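Local coordinates for protein flap endonuclease 1 (Desulfurococcus amylolyticus, PDB 3ORY) that probably removes 5' flaps from branched DNA during replication and repair, as a structure-specific endonuclease of the FEN1/XPG family, at residues G255-G260 with I281-I286; N81-G86 with E338-A343; L61-G66 with D324-S329. One frame throughout, in Å; residues are numbered along the deposited sequence.

Contact 1 of 3, residues G255-G260 with I281-I286; sequences GFEGIG and ILKSPI
The phenyl ring of Phe256 leans obliquely against the chain of Leu282 to Ser284, its CD1 corner 3.8 Å from Leu282 CB and its CE1 3.7 Å from Ser284 CB. With CG anti to the carbonyl carbon (chi1 -66°), the CD1-CE1 side of the ring is laid along these two CB atoms. Next along, Glu257 lies at about a right angle across Lys283, the aliphatic CG passing 3.4 Å from Lys283 O. The carboxylate end comes over Lys283 CB, while the lysine chain runs on extended and leaves Glu257 OE2 and Lys283 NZ 5.5 Å apart, too far for a salt bridge. Ile259 closes the apolar side, touching with its CD1 methyl the CD2 branch of Leu282 at 3.6 Å. Between these groups a single, almost straight backbone bond joins the loops: Glu257 N donates to Lys283 O (2.9 Å, 174°), in the carbonyl plane. At the other end, Ser284 OG donates to Ile286 O and accepts from water 1, which also donates to Gly255 O and lies above one face of the Phe256 ring, toward its rim. Losing the hydroxyl of Ser284 to an alanine here would probably leave Ile286 O without this donor and water 1 without one of its two acceptors. Leu246 of helix 237-247 touches both Phe256 and Leu282, and Ile259 rests on Ala264 and Leu267 of helix 261-271. Phe256 to Ile259 form a type II beta turn, with Gly258 at its third position (phi 78°), and Gly260 is the N-cap of helix 261-271. This loop between two helices, with its Gly-Ile-Gly sequence, fits the helix-two-turn-helix motif of the FEN1 family, which in relatives binds the DNA duplex.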
loop_
_atom_site.group_PDB
_atom_site.type_symbol
_atom_site.label_atom_id
_atom_site.label_comp_id
_atom_site.label_asym_id
_atom_site.label_seq_id
_atom_site.Cartn_x
_atom_site.Cartn_y
_atom_site.Cartn_z
ATOM N N GLY A 255 -9.664 3.812 -16.143
ATOM C CA GLY A 255 -8.721 4.561 -16.977
ATOM C C GLY A 255 -9.129 4.554 -18.443
ATOM O O GLY A 255 -10.320 4.549 -18.772
ATOM N N PHE A 256 -8.137 4.541 -19.326
ATOM C CA PHE A 256 -8.393 4.528 -20.761
ATOM C C PHE A 256 -7.891 3.227 -21.378
ATOM O O PHE A 256 -6.805 2.761 -21.050
ATOM C CB PHE A 256 -7.790 5.773 -21.413
ATOM C CG PHE A 256 -8.467 7.061 -20.980
ATOM C CD1 PHE A 256 -9.484 7.620 -21.753
ATOM C CD2 PHE A 256 -8.124 7.679 -19.774
ATOM C CE1 PHE A 256 -10.130 8.799 -21.355
ATOM C CE2 PHE A 256 -8.763 8.856 -19.359
ATOM C CZ PHE A 256 -9.768 9.422 -20.150
ATOM N N GLU A 257 -8.697 2.646 -22.262
ATOM C CA GLU A 257 -8.480 1.289 -22.770
ATOM C C GLU A 257 -7.147 1.109 -23.483
ATOM O O GLU A 257 -6.787 1.901 -24.353
ATOM C CB GLU A 257 -9.619 0.877 -23.714
ATOM C CG GLU A 257 -11.000 0.917 -23.066
ATOM C CD GLU A 257 -12.137 0.804 -24.074
ATOM O OE1 GLU A 257 -13.255 1.276 -23.759
ATOM O OE2 GLU A 257 -11.916 0.244 -25.171
ATOM N N GLY A 258 -6.428 0.054 -23.103
ATOM C CA GLY A 258 -5.172 -0.301 -23.753
ATOM C C GLY A 258 -3.970 0.540 -23.348
ATOM O O GLY A 258 -2.886 0.358 -23.888
ATOM N N ILE A 259 -4.142 1.457 -22.396
ATOM C CA ILE A 259 -3.042 2.351 -22.034
ATOM C C ILE A 259 -2.346 1.948 -20.733
ATOM O O ILE A 259 -2.905 2.079 -19.655
ATOM C CB ILE A 259 -3.477 3.842 -22.047
ATOM C CG1 ILE A 259 -3.992 4.211 -23.446
ATOM C CG2 ILE A 259 -2.307 4.741 -21.663
ATOM C CD1 ILE A 259 -4.670 5.552 -23.546
ATOM N N GLY A 260 -1.120 1.449 -20.860
ATOM C CA GLY A 260 -0.272 1.140 -19.707
ATOM C C GLY A 260 0.688 2.278 -19.384
ATOM O O GLY A 260 0.718 3.283 -20.095
ATOM N N ILE A 281 -7.213 8.017 -29.824
ATOM C CA ILE A 281 -6.259 7.305 -28.969
ATOM C C ILE A 281 -6.879 6.955 -27.608
ATOM O O ILE A 281 -6.570 5.919 -27.029
ATOM C CB ILE A 281 -4.940 8.130 -28.783
ATOM C CG1 ILE A 281 -4.290 8.466 -30.143
ATOM C CG2 ILE A 281 -3.952 7.429 -27.840
ATOM C CD1 ILE A 281 -3.948 7.259 -31.016
ATOM N N LEU A 282 -7.764 7.819 -27.124
ATOM C CA LEU A 282 -8.340 7.672 -25.792
ATOM C C LEU A 282 -9.756 7.119 -25.858
ATOM O O LEU A 282 -10.669 7.790 -26.334
ATOM C CB LEU A 282 -8.328 9.012 -25.044
ATOM C CG LEU A 282 -6.994 9.720 -24.791
ATOM C CD1 LEU A 282 -7.211 10.975 -23.953
ATOM C CD2 LEU A 282 -5.981 8.813 -24.125
ATOM N N LYS A 283 -9.917 5.890 -25.382
ATOM C CA LYS A 283 -11.208 5.206 -25.366
ATOM C C LYS A 283 -11.618 4.950 -23.913
ATOM O O LYS A 283 -10.894 4.285 -23.159
ATOM C CB LYS A 283 -11.125 3.874 -26.123
ATOM C CG LYS A 283 -10.319 3.907 -27.420
ATOM C CD LYS A 283 -10.076 2.498 -27.951
ATOM C CE LYS A 283 -9.138 2.497 -29.154
ATOM N NZ LYS A 283 -8.932 1.112 -29.665
ATOM N N SER A 284 -12.772 5.485 -23.524
ATOM C CA SER A 284 -13.270 5.353 -22.158
ATOM C C SER A 284 -14.726 4.896 -22.180
ATOM O O SER A 284 -15.492 5.347 -23.039
ATOM C CB SER A 284 -13.141 6.688 -21.423
ATOM O OG SER A 284 -13.259 6.525 -20.017
ATOM N N PRO A 285 -15.118 3.996 -21.245
ATOM C CA PRO A 285 -16.533 3.601 -21.182
ATOM C C PRO A 285 -17.426 4.829 -20.954
ATOM O O PRO A 285 -18.329 5.093 -21.760
ATOM C CB PRO A 285 -16.590 2.633 -19.986
ATOM C CG PRO A 285 -15.342 2.913 -19.181
ATOM C CD PRO A 285 -14.313 3.365 -20.176
ATOM N N ILE A 286 -17.137 5.592 -19.895
ATOM C CA ILE A 286 -17.852 6.843 -19.605
ATOM C C ILE A 286 -16.970 8.083 -19.834
ATOM O O ILE A 286 -15.743 8.010 -19.721
ATOM C CB ILE A 286 -18.481 6.837 -18.167
ATOM C CG1 ILE A 286 -19.423 8.036 -17.961
ATOM C CG2 ILE A 286 -17.404 6.771 -17.082
ATOM C CD1 ILE A 286 -20.746 7.950 -18.722
HETATM O O HOH W 1 -11.538 6.618 -17.624
#

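Contact 2 of 3, residues N81-G86 with E338-A343; sequences NIVEAG and ERYVKA
Tyr340 presents the edge of its ring to Val83: the CG2 methyl lies in the ring plane, 4.0 Å from CE1, and CG1 reaches the same corner. The two side chains lean across one another rather than stacking. Placing CG anti to the backbone N (chi1 173°) swings the tyrosine ring from the flank of its helix toward Val83, and the phenol is anchored beyond this contact by a hydrogen bond from OH to Met156 O. The other flat groups keep apart. The carboxylate of Glu84 and the guanidinium of Arg339 are turned 59° against each other, with Glu84 OE2 and Arg339 NE 6.1 Å apart; instead OE2 approaches the aliphatic root of the arginine, 3.6 Å from Arg339 CB. Any attraction between these opposite charges therefore acts at a distance and is likely to be modest. Ala343, its CB turned toward helix 70-84, fits against the same glutamate, 3.7 Å from Glu84 CG. This small residue lets the backbones come near, with Glu84 CA and Ala343 CA 5.4 Å apart. No hydrogen bond joins these two segments directly; the polar tie between the helices comes from Asn347, further along helix 330-347, whose side-chain amide donates to Val83 O. Helix 70-84 runs out here in a Schellman motif, Gly86 taking the positive phi and its N also bonding to Val83 O. Val83 also rests on Pro89 of strand 88-93, and Tyr340 on Ile158 and Pro313, so the C-terminal helix is seated on the end of helix 70-84, beside the central sheet and the end of helix 143-156.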
loop_
_atom_site.group_PDB
_atom_site.type_symbol
_atom_site.label_atom_id
_atom_site.label_comp_id
_atom_site.label_asym_id
_atom_site.label_seq_id
_atom_site.Cartn_x
_atom_site.Cartn_y
_atom_site.Cartn_z
ATOM N N ASN A 81 8.270 -5.097 13.661
ATOM C CA ASN A 81 9.556 -5.070 12.936
ATOM C C ASN A 81 10.011 -3.667 12.598
ATOM O O ASN A 81 11.195 -3.345 12.705
ATOM C CB ASN A 81 9.466 -5.849 11.635
ATOM C CG ASN A 81 9.435 -7.332 11.844
ATOM O OD1 ASN A 81 10.174 -7.897 12.681
ATOM N ND2 ASN A 81 8.591 -7.999 11.059
ATOM N N ILE A 82 9.054 -2.846 12.178
ATOM C CA ILE A 82 9.308 -1.460 11.794
ATOM C C ILE A 82 9.815 -0.673 13.006
ATOM O O ILE A 82 10.828 0.016 12.929
ATOM C CB ILE A 82 8.029 -0.841 11.166
ATOM C CG1 ILE A 82 7.824 -1.404 9.759
ATOM C CG2 ILE A 82 8.101 0.663 11.112
ATOM C CD1 ILE A 82 6.491 -1.005 9.129
ATOM N N VAL A 83 9.119 -0.818 14.128
ATOM C CA VAL A 83 9.547 -0.228 15.402
ATOM C C VAL A 83 10.924 -0.746 15.865
ATOM O O VAL A 83 11.756 0.046 16.316
ATOM C CB VAL A 83 8.473 -0.426 16.501
ATOM C CG1 VAL A 83 9.012 -0.052 17.875
ATOM C CG2 VAL A 83 7.213 0.406 16.175
ATOM N N GLU A 84 11.162 -2.054 15.730
ATOM C CA GLU A 84 12.464 -2.668 16.089
ATOM C C GLU A 84 13.617 -2.132 15.246
ATOM O O GLU A 84 14.775 -2.126 15.682
ATOM C CB GLU A 84 12.405 -4.198 15.992
ATOM C CG GLU A 84 11.684 -4.858 17.170
ATOM C CD GLU A 84 11.361 -6.330 16.957
ATOM O OE1 GLU A 84 11.532 -6.836 15.829
ATOM O OE2 GLU A 84 10.922 -6.986 17.927
ATOM N N ALA A 85 13.297 -1.688 14.034
ATOM C CA ALA A 85 14.265 -1.033 13.170
ATOM C C ALA A 85 14.498 0.437 13.534
ATOM O O ALA A 85 15.360 1.093 12.944
ATOM C CB ALA A 85 13.827 -1.156 11.724
ATOM N N GLY A 86 13.729 0.957 14.493
ATOM C CA GLY A 86 13.879 2.350 14.937
ATOM C C GLY A 86 13.005 3.351 14.192
ATOM O O GLY A 86 13.084 4.559 14.433
ATOM N N GLU A 338 6.775 -9.117 24.323
ATOM C CA GLU A 338 7.986 -8.957 25.137
ATOM C C GLU A 338 9.035 -8.140 24.388
ATOM O O GLU A 338 9.554 -7.150 24.910
ATOM C CB GLU A 338 8.589 -10.315 25.490
ATOM C CG GLU A 338 7.770 -11.184 26.417
ATOM C CD GLU A 338 8.417 -12.548 26.624
ATOM O OE1 GLU A 338 9.604 -12.703 26.262
ATOM O OE2 GLU A 338 7.741 -13.461 27.138
ATOM N N ARG A 339 9.339 -8.556 23.161
ATOM C CA ARG A 339 10.313 -7.849 22.330
ATOM C C ARG A 339 9.822 -6.458 21.937
ATOM O O ARG A 339 10.589 -5.493 21.968
ATOM C CB ARG A 339 10.660 -8.674 21.087
ATOM C CG ARG A 339 11.657 -9.781 21.362
ATOM C CD ARG A 339 11.472 -10.948 20.411
ATOM N NE ARG A 339 12.154 -12.146 20.912
ATOM C CZ ARG A 339 12.010 -13.369 20.401
ATOM N NH1 ARG A 339 12.670 -14.391 20.928
ATOM N NH2 ARG A 339 11.200 -13.574 19.364
ATOM N N TYR A 340 8.540 -6.355 21.594
ATOM C CA TYR A 340 7.977 -5.092 21.140
ATOM C C TYR A 340 8.018 -4.006 22.208
ATOM O O TYR A 340 8.405 -2.875 21.911
ATOM C CB TYR A 340 6.546 -5.273 20.607
ATOM C CG TYR A 340 5.831 -3.978 20.276
ATOM C CD1 TYR A 340 6.324 -3.103 19.293
ATOM C CD2 TYR A 340 4.647 -3.632 20.931
ATOM C CE1 TYR A 340 5.647 -1.909 18.978
ATOM C CE2 TYR A 340 3.963 -2.446 20.623
ATOM C CZ TYR A 340 4.475 -1.591 19.649
ATOM O OH TYR A 340 3.798 -0.424 19.367
ATOM N N VAL A 341 7.630 -4.337 23.440
ATOM C CA VAL A 341 7.634 -3.332 24.512
ATOM C C VAL A 341 9.046 -2.801 24.801
ATOM O O VAL A 341 9.230 -1.605 25.042
ATOM C CB VAL A 341 6.902 -3.789 25.814
ATOM C CG1 VAL A 341 5.414 -4.053 25.533
ATOM C CG2 VAL A 341 7.562 -5.007 26.457
ATOM N N LYS A 342 10.038 -3.686 24.746
ATOM C CA LYS A 342 11.430 -3.277 24.933
ATOM C C LYS A 342 11.885 -2.335 23.824
ATOM O O LYS A 342 12.419 -1.258 24.097
ATOM C CB LYS A 342 12.357 -4.492 25.041
ATOM C CG LYS A 342 12.129 -5.370 26.289
ATOM C CD LYS A 342 12.625 -4.722 27.605
ATOM C CE LYS A 342 11.541 -3.871 28.303
ATOM N NZ LYS A 342 10.344 -4.661 28.730
ATOM N N ALA A 343 11.632 -2.726 22.577
ATOM C CA ALA A 343 12.017 -1.907 21.432
ATOM C C ALA A 343 11.269 -0.568 21.419
ATOM O O ALA A 343 11.837 0.454 21.040
ATOM C CB ALA A 343 11.814 -2.672 20.132
#

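Contact 3 of 3, residues L61-G66 with D324-S329; sequences LMDNNG and DEHDFS
Asp63 and His326 meet through a hydrogen bond from His326 ND1 to Asp63 OD2 (3.1 Å, 147°), the carboxylate and imidazole planes lying nearly parallel at 14°. OD2 uses its anti lone pair, away from OD1, and sits somewhat out of the ring plane. One residue further on, the backbone N of Asn64 donates to Asp327 OD2 at 2.8 Å, coming from above that carboxylate's plane. The Asn64 amide lies alongside the same group, but although its ND2 is 3.1 Å from Asp327 OD1, the angle is too poor for a hydrogen bond. Asp63 CB packs against His326 O at 3.2 Å and also lies near Asp327 OD2. The carboxylates of Asp63 and Asp327 are nearly perpendicular, with Asp63 OD1 and Asp327 OD2 4.6 Å apart, a like-charge approach probably eased on the Asp63 side by a salt bridge to Arg67. Asp63 also shapes its own loop: with CG between the backbone N and the carbonyl carbon (chi1 67°), OD1 turns to accept from Asn65 N at 2.8 Å, the donor coming from above the Asp63 carboxylate plane. That is an Asx turn, set within a type I beta turn from Asp63 to Gly66 that is closed by Gly66 N donating to Asp63 O. Across the contact, Asp327 takes a left-handed backbone conformation in the loop that follows helix 315-325, and its carboxylate reaches the turn. In the next shell Arg67 NE makes its salt bridge to Asp63 OD2, so this one oxygen is held by both Arg67 and His326. His326 leans on Leu72 of helix 70-84, and Phe328 on Ser73, while Ser329, the N-cap of helix 330-347, binds Arg332 N through its side chain.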
loop_
_atom_site.group_PDB
_atom_site.type_symbol
_atom_site.label_atom_id
_atom_site.label_comp_id
_atom_site.label_asym_id
_atom_site.label_seq_id
_atom_site.Cartn_x
_atom_site.Cartn_y
_atom_site.Cartn_z
ATOM N N LEU A 61 -4.972 -16.678 6.487
ATOM C CA LEU A 61 -5.062 -16.997 7.900
ATOM C C LEU A 61 -6.498 -16.761 8.352
ATOM O O LEU A 61 -7.152 -15.806 7.911
ATOM C CB LEU A 61 -4.097 -16.143 8.726
ATOM C CG LEU A 61 -2.574 -16.236 8.539
ATOM C CD1 LEU A 61 -1.891 -15.434 9.634
ATOM C CD2 LEU A 61 -2.027 -17.682 8.536
ATOM N N MET A 62 -6.993 -17.644 9.212
ATOM C CA MET A 62 -8.366 -17.575 9.678
ATOM C C MET A 62 -8.461 -17.931 11.157
ATOM O O MET A 62 -7.656 -18.713 11.656
ATOM C CB MET A 62 -9.265 -18.486 8.832
ATOM C CG MET A 62 -9.634 -17.897 7.453
ATOM S SD MET A 62 -10.508 -19.069 6.389
ATOM C CE MET A 62 -9.211 -20.244 6.014
ATOM N N ASP A 63 -9.421 -17.330 11.854
ATOM C CA ASP A 63 -9.674 -17.674 13.245
ATOM C C ASP A 63 -10.662 -18.846 13.330
ATOM O O ASP A 63 -11.062 -19.395 12.298
ATOM C CB ASP A 63 -10.129 -16.449 14.056
ATOM C CG ASP A 63 -11.500 -15.912 13.638
ATOM O OD1 ASP A 63 -12.304 -16.651 13.034
ATOM O OD2 ASP A 63 -11.775 -14.733 13.941
ATOM N N ASN A 64 -11.046 -19.224 14.548
ATOM C CA ASN A 64 -11.950 -20.359 14.765
ATOM C C ASN A 64 -13.408 -20.082 14.401
ATOM O O ASN A 64 -14.234 -21.000 14.386
ATOM C CB ASN A 64 -11.858 -20.851 16.214
ATOM C CG ASN A 64 -10.526 -21.518 16.524
ATOM O OD1 ASN A 64 -9.816 -21.976 15.628
ATOM N ND2 ASN A 64 -10.186 -21.578 17.801
ATOM N N ASN A 65 -13.722 -18.817 14.138
ATOM C CA ASN A 65 -15.041 -18.415 13.665
ATOM C C ASN A 65 -15.067 -18.307 12.138
ATOM O O ASN A 65 -16.007 -17.762 11.563
ATOM C CB ASN A 65 -15.461 -17.083 14.310
ATOM C CG ASN A 65 -16.120 -17.263 15.679
ATOM O OD1 ASN A 65 -16.911 -18.185 15.891
ATOM N ND2 ASN A 65 -15.808 -16.362 16.607
ATOM N N GLY A 66 -14.023 -18.828 11.494
ATOM C CA GLY A 66 -13.871 -18.772 10.041
ATOM C C GLY A 66 -13.500 -17.420 9.435
ATOM O O GLY A 66 -13.481 -17.283 8.214
ATOM N N ASP A 324 -7.594 -13.918 22.136
ATOM C CA ASP A 324 -8.951 -14.276 22.573
ATOM C C ASP A 324 -9.989 -14.163 21.458
ATOM O O ASP A 324 -10.772 -15.082 21.239
ATOM C CB ASP A 324 -9.376 -13.445 23.786
ATOM C CG ASP A 324 -8.409 -13.579 24.950
ATOM O OD1 ASP A 324 -7.681 -14.593 25.017
ATOM O OD2 ASP A 324 -8.369 -12.673 25.794
ATOM N N GLU A 325 -9.972 -13.048 20.745
ATOM C CA GLU A 325 -10.969 -12.789 19.711
ATOM C C GLU A 325 -10.631 -13.425 18.362
ATOM O O GLU A 325 -11.541 -13.709 17.572
ATOM C CB GLU A 325 -11.170 -11.287 19.541
ATOM C CG GLU A 325 -11.931 -10.637 20.701
ATOM C CD GLU A 325 -11.910 -9.106 20.667
ATOM O OE1 GLU A 325 -11.805 -8.506 19.572
ATOM O OE2 GLU A 325 -11.994 -8.503 21.759
ATOM N N HIS A 326 -9.343 -13.640 18.090
ATOM C CA HIS A 326 -8.926 -14.102 16.762
ATOM C C HIS A 326 -8.016 -15.337 16.741
ATOM O O HIS A 326 -7.448 -15.698 15.698
ATOM C CB HIS A 326 -8.344 -12.938 15.946
ATOM C CG HIS A 326 -9.352 -11.875 15.630
ATOM N ND1 HIS A 326 -10.373 -12.069 14.726
ATOM C CD2 HIS A 326 -9.507 -10.618 16.110
ATOM C CE1 HIS A 326 -11.110 -10.973 14.655
ATOM N NE2 HIS A 326 -10.608 -10.078 15.485
ATOM N N ASP A 327 -7.882 -15.972 17.903
ATOM C CA ASP A 327 -7.266 -17.299 18.032
ATOM C C ASP A 327 -5.800 -17.392 17.606
ATOM O O ASP A 327 -5.335 -18.466 17.217
ATOM C CB ASP A 327 -8.124 -18.355 17.316
ATOM C CG ASP A 327 -9.555 -18.354 17.805
ATOM O OD1 ASP A 327 -9.769 -18.717 18.979
ATOM O OD2 ASP A 327 -10.467 -17.972 17.031
ATOM N N PHE A 328 -5.075 -16.273 17.688
ATOM C CA PHE A 328 -3.623 -16.267 17.476
ATOM C C PHE A 328 -2.966 -17.055 18.602
ATOM O O PHE A 328 -3.526 -17.169 19.697
ATOM C CB PHE A 328 -3.074 -14.843 17.511
ATOM C CG PHE A 328 -3.234 -14.078 16.228
ATOM C CD1 PHE A 328 -2.115 -13.574 15.575
ATOM C CD2 PHE A 328 -4.499 -13.827 15.686
ATOM C CE1 PHE A 328 -2.243 -12.845 14.391
ATOM C CE2 PHE A 328 -4.642 -13.098 14.498
ATOM C CZ PHE A 328 -3.509 -12.607 13.850
ATOM N N SER A 329 -1.772 -17.576 18.348
ATOM C CA SER A 329 -1.042 -18.327 19.365
ATOM C C SER A 329 -0.595 -17.436 20.527
ATOM O O SER A 329 0.087 -16.432 20.315
ATOM C CB SER A 329 0.183 -19.012 18.753
ATOM O OG SER A 329 1.177 -19.199 19.749
#

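Contacts 2 and 3 lie on one flank of the molecule, their centres 24 Å apart; contact 1 is remote, 46 Å from contact 2 and 43 Å from contact 3 between centres, with contact 2 on the opposite side of the chain's centre. In chain order come 61-66, 81-86, 255-260, 281-286, 324-329 and 338-343, so contacts 2 and 3 interlock while contact 1 falls within the span of both. Contact 3 and contact 2 tie the loop before helix 70-84 and that helix's end to the consecutive helices 315-325 and 330-347, bringing the C-terminal part back to the N-terminal region; contact 1 joins the loops before and after helix 261-271.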